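Local coordinates for probable transcriptional regulatory protein aq_1575 (Aquifex aeolicus, PDB 1LFP) that probably binds DNA and regulates transcription in the cytoplasm, at residues A[91-97]-A[217-222]; A[108-113]-A[225-230]; A[155-159]-A[186-192]. All coordinates share one frame; numbering follows the deposited sequence.

Interaction 1: A[91-97]-A[217-222]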
loop_
_atom_site.group_PDB
_atom_site.type_symbol
_atom_site.label_atom_id
_atom_site.label_comp_id
_atom_site.label_asym_id
_atom_site.label_seq_id
_atom_site.Cartn_x
_atom_site.Cartn_y
_atom_site.Cartn_z
ATOM N N ALA A 91 16.008 8.436 -0.180
ATOM C CA ALA A 91 16.712 7.544 -1.094
ATOM C C ALA A 91 17.652 8.451 -1.872
ATOM O O ALA A 91 17.572 9.677 -1.781
ATOM C CB ALA A 91 15.723 6.891 -2.049
ATOM N N PRO A 92 18.550 7.868 -2.665
ATOM C CA PRO A 92 19.470 8.712 -3.429
ATOM C C PRO A 92 18.786 9.650 -4.413
ATOM O O PRO A 92 17.753 9.318 -4.983
ATOM C CB PRO A 92 20.402 7.696 -4.102
ATOM C CG PRO A 92 19.693 6.384 -3.989
ATOM C CD PRO A 92 18.978 6.458 -2.686
ATOM N N GLY A 93 19.340 10.845 -4.590
ATOM C CA GLY A 93 18.720 11.786 -5.507
ATOM C C GLY A 93 17.724 12.675 -4.781
ATOM O O GLY A 93 16.938 13.380 -5.409
ATOM N N GLY A 94 17.743 12.613 -3.454
ATOM C CA GLY A 94 16.857 13.445 -2.649
ATOM C C GLY A 94 15.385 13.044 -2.658
ATOM O O GLY A 94 14.494 13.861 -2.340
ATOM N N VAL A 95 15.140 11.789 -3.013
ATOM C CA VAL A 95 13.792 11.238 -3.096
ATOM C C VAL A 95 13.293 10.917 -1.683
ATOM O O VAL A 95 13.978 10.243 -0.914
ATOM C CB VAL A 95 13.778 9.963 -3.946
ATOM C CG1 VAL A 95 12.389 9.282 -3.861
ATOM C CG2 VAL A 95 14.120 10.318 -5.411
ATOM N N ALA A 96 12.089 11.382 -1.381
ATOM C CA ALA A 96 11.496 11.175 -0.049
ATOM C C ALA A 96 10.742 9.840 -0.032
ATOM O O ALA A 96 10.064 9.509 -0.979
ATOM C CB ALA A 96 10.552 12.334 0.243
ATOM N N VAL A 97 10.828 9.105 1.067
ATOM C CA VAL A 97 10.195 7.793 1.142
ATOM C C VAL A 97 9.433 7.607 2.451
ATOM O O VAL A 97 9.978 7.915 3.514
ATOM C CB VAL A 97 11.264 6.651 1.109
ATOM C CG1 VAL A 97 10.571 5.303 1.114
ATOM C CG2 VAL A 97 12.136 6.768 -0.135
ATOM N N LYS A 217 19.128 2.994 -8.212
ATOM C CA LYS A 217 19.387 2.813 -6.787
ATOM C C LYS A 217 18.089 3.049 -6.045
ATOM O O LYS A 217 17.734 2.282 -5.162
ATOM C CB LYS A 217 20.435 3.804 -6.283
ATOM C CG LYS A 217 21.793 3.667 -6.961
ATOM C CD LYS A 217 22.741 4.740 -6.459
ATOM C CE LYS A 217 24.148 4.541 -7.006
ATOM N NZ LYS A 217 25.041 5.655 -6.568
ATOM N N VAL A 218 17.385 4.109 -6.425
ATOM C CA VAL A 218 16.095 4.415 -5.800
ATOM C C VAL A 218 15.163 3.219 -5.911
ATOM O O VAL A 218 14.595 2.780 -4.914
ATOM C CB VAL A 218 15.415 5.594 -6.483
ATOM C CG1 VAL A 218 14.046 5.862 -5.835
ATOM C CG2 VAL A 218 16.312 6.801 -6.401
ATOM N N ILE A 219 14.991 2.711 -7.133
ATOM C CA ILE A 219 14.108 1.571 -7.375
ATOM C C ILE A 219 14.519 0.319 -6.620
ATOM O O ILE A 219 13.673 -0.412 -6.130
ATOM C CB ILE A 219 14.007 1.245 -8.904
ATOM C CG1 ILE A 219 13.385 2.424 -9.649
ATOM C CG2 ILE A 219 13.184 0.003 -9.122
ATOM C CD1 ILE A 219 13.285 2.225 -11.149
ATOM N N LYS A 220 15.813 0.047 -6.521
ATOM C CA LYS A 220 16.238 -1.136 -5.790
ATOM C C LYS A 220 15.927 -0.983 -4.306
ATOM O O LYS A 220 15.568 -1.939 -3.615
ATOM C CB LYS A 220 17.736 -1.371 -5.988
ATOM C CG LYS A 220 18.080 -1.993 -7.339
ATOM C CD LYS A 220 19.549 -2.403 -7.395
ATOM C CE LYS A 220 19.875 -3.146 -8.682
ATOM N NZ LYS A 220 19.481 -2.351 -9.877
ATOM N N LEU A 221 16.072 0.230 -3.816
ATOM C CA LEU A 221 15.806 0.486 -2.414
ATOM C C LEU A 221 14.341 0.194 -2.122
ATOM O O LEU A 221 14.025 -0.543 -1.187
ATOM C CB LEU A 221 16.132 1.949 -2.094
ATOM C CG LEU A 221 16.586 2.242 -0.679
ATOM C CD1 LEU A 221 17.127 3.673 -0.618
ATOM C CD2 LEU A 221 15.431 2.043 0.281
ATOM N N LEU A 222 13.463 0.778 -2.929
ATOM C CA LEU A 222 12.026 0.608 -2.764
ATOM C C LEU A 222 11.648 -0.865 -2.868
ATOM O O LEU A 222 10.855 -1.357 -2.073
ATOM C CB LEU A 222 11.270 1.435 -3.809
ATOM C CG LEU A 222 11.537 2.952 -3.804
ATOM C CD1 LEU A 222 10.519 3.681 -4.667
ATOM C CD2 LEU A 222 11.448 3.457 -2.317
#

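Interaction 2: A[108-113]-A[225-230]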
loop_
_atom_site.group_PDB
_atom_site.type_symbol
_atom_site.label_atom_id
_atom_site.label_comp_id
_atom_site.label_asym_id
_atom_site.label_seq_id
_atom_site.Cartn_x
_atom_site.Cartn_y
_atom_site.Cartn_z
ATOM N N ARG A 108 13.439 -4.350 15.801
ATOM C CA ARG A 108 13.882 -5.300 14.794
ATOM C C ARG A 108 13.629 -4.728 13.402
ATOM O O ARG A 108 14.542 -4.636 12.578
ATOM C CB ARG A 108 13.118 -6.614 14.970
ATOM C CG ARG A 108 13.964 -7.838 14.711
ATOM C CD ARG A 108 13.400 -8.706 13.607
ATOM N NE ARG A 108 12.006 -9.091 13.805
ATOM C CZ ARG A 108 10.963 -8.350 13.437
ATOM N NH1 ARG A 108 11.161 -7.182 12.863
ATOM N NH2 ARG A 108 9.724 -8.783 13.609
ATOM N N THR A 109 12.386 -4.343 13.174
ATOM C CA THR A 109 11.988 -3.759 11.897
ATOM C C THR A 109 12.787 -2.498 11.570
ATOM O O THR A 109 13.236 -2.306 10.434
ATOM C CB THR A 109 10.516 -3.422 11.902
ATOM O OG1 THR A 109 9.773 -4.595 12.236
ATOM C CG2 THR A 109 10.059 -2.967 10.522
ATOM N N THR A 110 12.994 -1.642 12.559
ATOM C CA THR A 110 13.746 -0.421 12.314
ATOM C C THR A 110 15.132 -0.716 11.799
ATOM O O THR A 110 15.627 -0.080 10.856
ATOM C CB THR A 110 13.846 0.440 13.596
ATOM O OG1 THR A 110 12.527 0.822 13.986
ATOM C CG2 THR A 110 14.680 1.694 13.342
ATOM N N SER A 111 15.771 -1.708 12.399
ATOM C CA SER A 111 17.096 -2.064 11.948
ATOM C C SER A 111 17.058 -2.667 10.531
ATOM O O SER A 111 17.897 -2.368 9.696
ATOM C CB SER A 111 17.735 -3.013 12.955
ATOM O OG SER A 111 18.993 -3.477 12.504
ATOM N N GLU A 112 16.069 -3.491 10.242
ATOM C CA GLU A 112 15.996 -4.068 8.901
ATOM C C GLU A 112 15.824 -2.942 7.883
ATOM O O GLU A 112 16.446 -2.935 6.804
ATOM C CB GLU A 112 14.790 -5.005 8.791
ATOM C CG GLU A 112 14.674 -6.052 9.894
ATOM C CD GLU A 112 13.339 -6.795 9.860
ATOM O OE1 GLU A 112 12.949 -7.271 8.785
ATOM O OE2 GLU A 112 12.684 -6.916 10.917
ATOM N N VAL A 113 14.994 -1.973 8.234
ATOM C CA VAL A 113 14.703 -0.874 7.311
ATOM C C VAL A 113 15.906 0.032 7.160
ATOM O O VAL A 113 16.271 0.410 6.033
ATOM C CB VAL A 113 13.464 -0.101 7.766
ATOM C CG1 VAL A 113 13.333 1.178 6.967
ATOM C CG2 VAL A 113 12.221 -0.960 7.563
ATOM N N LEU A 225 12.626 -2.648 0.253
ATOM C CA LEU A 225 11.706 -2.427 1.372
ATOM C C LEU A 225 10.447 -3.288 1.224
ATOM O O LEU A 225 9.898 -3.799 2.205
ATOM C CB LEU A 225 11.318 -0.952 1.458
ATOM C CG LEU A 225 12.483 -0.030 1.821
ATOM C CD1 LEU A 225 12.102 1.408 1.479
ATOM C CD2 LEU A 225 12.819 -0.178 3.318
ATOM N N GLU A 226 9.995 -3.447 -0.013
ATOM C CA GLU A 226 8.802 -4.238 -0.289
ATOM C C GLU A 226 9.021 -5.708 0.077
ATOM O O GLU A 226 8.074 -6.426 0.426
ATOM C CB GLU A 226 8.443 -4.118 -1.779
ATOM C CG GLU A 226 7.104 -4.737 -2.144
ATOM C CD GLU A 226 5.947 -4.005 -1.497
ATOM O OE1 GLU A 226 5.704 -2.837 -1.878
ATOM O OE2 GLU A 226 5.292 -4.594 -0.607
ATOM N N GLU A 227 10.267 -6.161 0.022
ATOM C CA GLU A 227 10.558 -7.552 0.329
ATOM C C GLU A 227 10.552 -7.900 1.807
ATOM O O GLU A 227 10.799 -9.050 2.176
ATOM C CB GLU A 227 11.886 -7.970 -0.308
ATOM C CG GLU A 227 11.799 -8.060 -1.830
ATOM C CD GLU A 227 10.727 -9.037 -2.295
ATOM O OE1 GLU A 227 10.860 -10.249 -2.012
ATOM O OE2 GLU A 227 9.751 -8.593 -2.939
ATOM N N LEU A 228 10.278 -6.911 2.653
ATOM C CA LEU A 228 10.220 -7.155 4.077
ATOM C C LEU A 228 8.783 -7.498 4.421
ATOM O O LEU A 228 7.823 -6.814 3.999
ATOM C CB LEU A 228 10.669 -5.913 4.870
ATOM C CG LEU A 228 12.075 -5.397 4.561
ATOM C CD1 LEU A 228 12.373 -4.170 5.420
ATOM C CD2 LEU A 228 13.097 -6.492 4.808
ATOM N N ASP A 229 8.640 -8.590 5.162
ATOM C CA ASP A 229 7.351 -9.076 5.611
ATOM C C ASP A 229 6.679 -8.002 6.444
ATOM O O ASP A 229 5.470 -7.876 6.455
ATOM C CB ASP A 229 7.529 -10.316 6.493
ATOM C CG ASP A 229 7.620 -11.598 5.695
ATOM O OD1 ASP A 229 8.062 -12.611 6.277
ATOM O OD2 ASP A 229 7.249 -11.596 4.498
ATOM N N ASP A 230 7.479 -7.235 7.162
ATOM C CA ASP A 230 6.908 -6.185 8.023
ATOM C C ASP A 230 6.380 -5.004 7.212
ATOM O O ASP A 230 5.639 -4.176 7.729
ATOM C CB ASP A 230 7.961 -5.648 9.007
ATOM C CG ASP A 230 8.408 -6.679 10.049
ATOM O OD1 ASP A 230 7.628 -7.588 10.392
ATOM O OD2 ASP A 230 9.549 -6.556 10.557
HETATM O O HOH W 1 6.965 -8.712 12.509
#

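Interaction 3: A[155-159]-A[186-192]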
loop_
_atom_site.group_PDB
_atom_site.type_symbol
_atom_site.label_atom_id
_atom_site.label_comp_id
_atom_site.label_asym_id
_atom_site.label_seq_id
_atom_site.Cartn_x
_atom_site.Cartn_y
_atom_site.Cartn_z
ATOM N N LYS A 155 -16.836 7.623 -14.113
ATOM C CA LYS A 155 -17.360 7.194 -12.835
ATOM C C LYS A 155 -16.616 7.779 -11.652
ATOM O O LYS A 155 -17.228 8.115 -10.637
ATOM C CB LYS A 155 -17.389 5.672 -12.773
ATOM C CG LYS A 155 -18.555 5.105 -13.570
ATOM C CD LYS A 155 -18.578 3.590 -13.579
ATOM C CE LYS A 155 -19.533 3.080 -14.634
ATOM N NZ LYS A 155 -19.442 1.592 -14.767
ATOM N N ALA A 156 -15.300 7.910 -11.768
ATOM C CA ALA A 156 -14.517 8.471 -10.660
ATOM C C ALA A 156 -15.023 9.885 -10.365
ATOM O O ALA A 156 -15.253 10.254 -9.198
ATOM C CB ALA A 156 -13.035 8.491 -11.010
ATOM N N ILE A 157 -15.228 10.658 -11.423
ATOM C CA ILE A 157 -15.730 12.028 -11.298
ATOM C C ILE A 157 -17.147 12.001 -10.752
ATOM O O ILE A 157 -17.520 12.796 -9.868
ATOM C CB ILE A 157 -15.733 12.735 -12.669
ATOM C CG1 ILE A 157 -14.295 12.971 -13.123
ATOM C CG2 ILE A 157 -16.486 14.057 -12.596
ATOM C CD1 ILE A 157 -14.197 13.362 -14.570
ATOM N N GLU A 158 -17.952 11.074 -11.265
ATOM C CA GLU A 158 -19.327 10.955 -10.847
ATOM C C GLU A 158 -19.443 10.699 -9.351
ATOM O O GLU A 158 -20.339 11.237 -8.707
ATOM C CB GLU A 158 -20.012 9.822 -11.649
ATOM C CG GLU A 158 -21.445 9.590 -11.302
ATOM C CD GLU A 158 -22.090 8.491 -12.151
ATOM O OE1 GLU A 158 -23.260 8.165 -11.883
ATOM O OE2 GLU A 158 -21.429 7.955 -13.070
ATOM N N VAL A 159 -18.527 9.906 -8.782
ATOM C CA VAL A 159 -18.613 9.598 -7.352
ATOM C C VAL A 159 -17.961 10.720 -6.541
ATOM O O VAL A 159 -18.165 10.836 -5.335
ATOM C CB VAL A 159 -17.897 8.258 -7.020
ATOM C CG1 VAL A 159 -17.895 8.033 -5.523
ATOM C CG2 VAL A 159 -18.622 7.097 -7.713
ATOM N N ASN A 186 -19.806 3.513 -3.369
ATOM C CA ASN A 186 -20.470 4.150 -4.502
ATOM C C ASN A 186 -19.955 3.675 -5.845
ATOM O O ASN A 186 -20.700 3.641 -6.830
ATOM C CB ASN A 186 -20.338 5.663 -4.371
ATOM C CG ASN A 186 -21.262 6.231 -3.307
ATOM O OD1 ASN A 186 -21.047 7.330 -2.806
ATOM N ND2 ASN A 186 -22.308 5.481 -2.968
ATOM N N LEU A 187 -18.666 3.331 -5.904
ATOM C CA LEU A 187 -18.086 2.829 -7.142
ATOM C C LEU A 187 -18.571 1.391 -7.389
ATOM O O LEU A 187 -18.875 1.019 -8.509
ATOM C CB LEU A 187 -16.548 2.797 -7.074
ATOM C CG LEU A 187 -15.889 4.179 -7.210
ATOM C CD1 LEU A 187 -14.388 4.065 -6.830
ATOM C CD2 LEU A 187 -16.089 4.736 -8.681
ATOM N N GLU A 188 -18.629 0.567 -6.361
ATOM C CA GLU A 188 -19.091 -0.792 -6.645
ATOM C C GLU A 188 -20.581 -0.758 -7.002
ATOM O O GLU A 188 -21.028 -1.562 -7.811
ATOM C CB GLU A 188 -18.796 -1.758 -5.484
ATOM C CG GLU A 188 -18.977 -1.254 -4.083
ATOM C CD GLU A 188 -18.098 -2.011 -3.077
ATOM O OE1 GLU A 188 -18.437 -2.025 -1.877
ATOM O OE2 GLU A 188 -17.063 -2.586 -3.471
ATOM N N LYS A 189 -21.328 0.171 -6.402
ATOM C CA LYS A 189 -22.765 0.333 -6.666
ATOM C C LYS A 189 -23.016 0.755 -8.120
ATOM O O LYS A 189 -24.152 0.675 -8.602
ATOM C CB LYS A 189 -23.339 1.365 -5.698
ATOM C CG LYS A 189 -24.840 1.494 -5.704
ATOM C CD LYS A 189 -25.381 1.397 -4.292
ATOM C CE LYS A 189 -24.708 2.402 -3.352
ATOM N NZ LYS A 189 -25.251 2.331 -1.957
ATOM N N LEU A 190 -21.961 1.204 -8.806
ATOM C CA LEU A 190 -22.017 1.586 -10.218
ATOM C C LEU A 190 -21.360 0.535 -11.100
ATOM O O LEU A 190 -21.110 0.774 -12.280
ATOM C CB LEU A 190 -21.327 2.926 -10.469
ATOM C CG LEU A 190 -21.823 4.033 -9.561
ATOM C CD1 LEU A 190 -21.132 5.333 -9.987
ATOM C CD2 LEU A 190 -23.332 4.162 -9.613
ATOM N N GLY A 191 -21.047 -0.622 -10.520
ATOM C CA GLY A 191 -20.461 -1.703 -11.304
ATOM C C GLY A 191 -18.952 -1.815 -11.416
ATOM O O GLY A 191 -18.431 -2.736 -12.049
ATOM N N VAL A 192 -18.233 -0.886 -10.795
ATOM C CA VAL A 192 -16.777 -0.883 -10.850
ATOM C C VAL A 192 -16.143 -1.882 -9.883
ATOM O O VAL A 192 -16.421 -1.834 -8.685
ATOM C CB VAL A 192 -16.216 0.522 -10.499
ATOM C CG1 VAL A 192 -14.679 0.544 -10.742
ATOM C CG2 VAL A 192 -16.904 1.594 -11.315
HETATM O O HOH W 2 -17.261 -0.781 -14.177
#

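Interaction 1: A[91-97]-A[217-222]
Apolar contacts carry this meeting of Ala-91, Pro-92, Val-95 and Val-97 with helix 212-226; no hydrogen bond crosses it. The CG-CD side of the Pro-92 ring lies across Lys-217 and Leu-221: CG approaches Lys-217 CB at 3.5 Å, while CD reaches Leu-221 CD1 at 3.9 Å. That same CD1 takes in Ala-91, whose CB is 3.8 Å from it. With CG1 of Val-218 anti to the backbone N (chi1 178°), CG2 is left to meet both Pro-92 and Val-95. Further along the helix, Leu-222 sends CD2 across both branches of Val-97, 4.0 Å from CG1 and from CG2 alike. Phe-117 of helix 106-119 closes on Val-97 and Leu-221.

The one polar atom drawn in is Pro-92 O, buried 3.2 Å from Val-218 CG2 and without a partner in the model. Lys-217 gives only the root of its side chain; the extended remainder leads away.

Within 91-97, Ala-91 N bonds Val-95 O at 2.8 Å, and Gly-94 and Val-95 together stand opposite the single residue Ala-91. This is a G1 beta bulge at the tight turn of the hairpin 83-91/95-103, with a helix packed against one face of the sheet.

Interaction 2: A[108-113]-A[225-230]
Bends at chi2 (-121°) and chi3 (-54°) fold the Arg-108 chain back so that its guanidinium meets Asp-230, whose CG is turned beside its own backbone N to face helix 106-119. The result is a salt-bridge network of Arg-108, Glu-112 and Asp-230, joining that helix to the link between helix 212-226 and strand 231-239.

Asp-230 OD2 is the atom on which the polar groups converge. Thr-109 OG1 donates to it at 2.6 Å from above the carboxylate plane, 61° out of it; this hydroxyl is also hydrogen-bonded to Thr-103 on strand 95-103. Arg-108 NH1 reaches OD2 at 2.9 Å, a salt bridge whose hydrogen bond is weak because the N-H points poorly at the oxygen, although guanidinium and carboxylate are not far from parallel. Glu-112 OE2 stands 3.2 Å from Asp-230 OD2, two acceptors of like charge that NH1 probably helps to keep together. The NH1 to Glu-112 OE2 distance is itself improbably short, so its exact value is doubtful. Arg-108 NH2 has a further salt bridge to Asp-104, and a water joins NH2 to Asp-230 OD1.

An alanine in place of Asp-230 would probably leave Arg-108 with less to hold its folded-back shape and strip the Thr-109 hydroxyl of its acceptor on this segment.

Leu-228 flanks the charged group, sliding past Glu-112 in the opposite direction with its CD2 4.1 Å from OE1. Beside it lies an apolar patch, where Val-113 divides its two methyls between two leucines: CG1 is 3.9 Å from Leu-225 CD2, and CG2 is 3.9 Å from Leu-228 CD1.

Interaction 3: A[155-159]-A[186-192]
Val-159, Leu-190 and Lys-155 bury more surface here than any other residue. Val-159, on the last turn of helix 149-159, splits its branches between three partners. CG1 rests on Asn-186 CB at 3.6 Å; CG2, set beside the backbone N by chi1 of 175°, comes within 3.6 Å of Leu-187 CD2 and 3.8 Å of Leu-190 CD1.

Leu-190 thus lies alongside Val-159, the two side chains running in opposite directions. The same CD1 also meets the carboxylate end of the extended Glu-158, 3.9 Å from its CD.

Lys-155 is stretched out along the other segment. Its CD presses on Val-192 CG2 at 3.5 Å, tighter than carbons usually pack, and its NZ goes on to donate to the backbone O of Leu-190 at 3.1 Å. The donor comes close to the line of the C=O bond (158° at the oxygen) but tilted from the carbonyl plane. The charge has its main partner elsewhere, in a salt bridge to Glu-151 one helical turn back; a water links NZ weakly to Gly-191 O.

The carbonyl gripped by Lys-155 belongs to the turn that ends helix 180-188. There Val-192 N bonds Leu-187 O and Gly-191 N bonds Glu-188 O, a Schellman motif with Gly-191, at positive phi, as its C-prime residue. Ala-156 and Leu-187 both touch Ile-173 on strand 170-175, so the two helices sit side by side on one face of the four-stranded antiparallel sheet. The beta-alpha-beta-beta-alpha-beta order of this part of the chain, with the strands lying 2-3-1-4 across the sheet, is that of a ferredoxin-like fold.

How the interactions relate
Following the chain from the N terminus, 91-97 comes first and waits for 217-222 to close interaction 1, a loop of well over a hundred residues. Before that closure 108-113 has passed, and its partner 225-230 follows 217-222, so interactions 1 and 2 cross. They touch where Val-97 CG1 packs on Leu-225 CD1 at 4.2 Å, both using helix 212-226 to bring the late part of the chain back to the early hairpin of the mixed sheet and to the helix that follows it. Interaction 3 is nested inside both loops, a short closure within the antiparallel-sheet unit. Its centre lies about 35 Å from that of interaction 1, on the opposite side of the chain's centre.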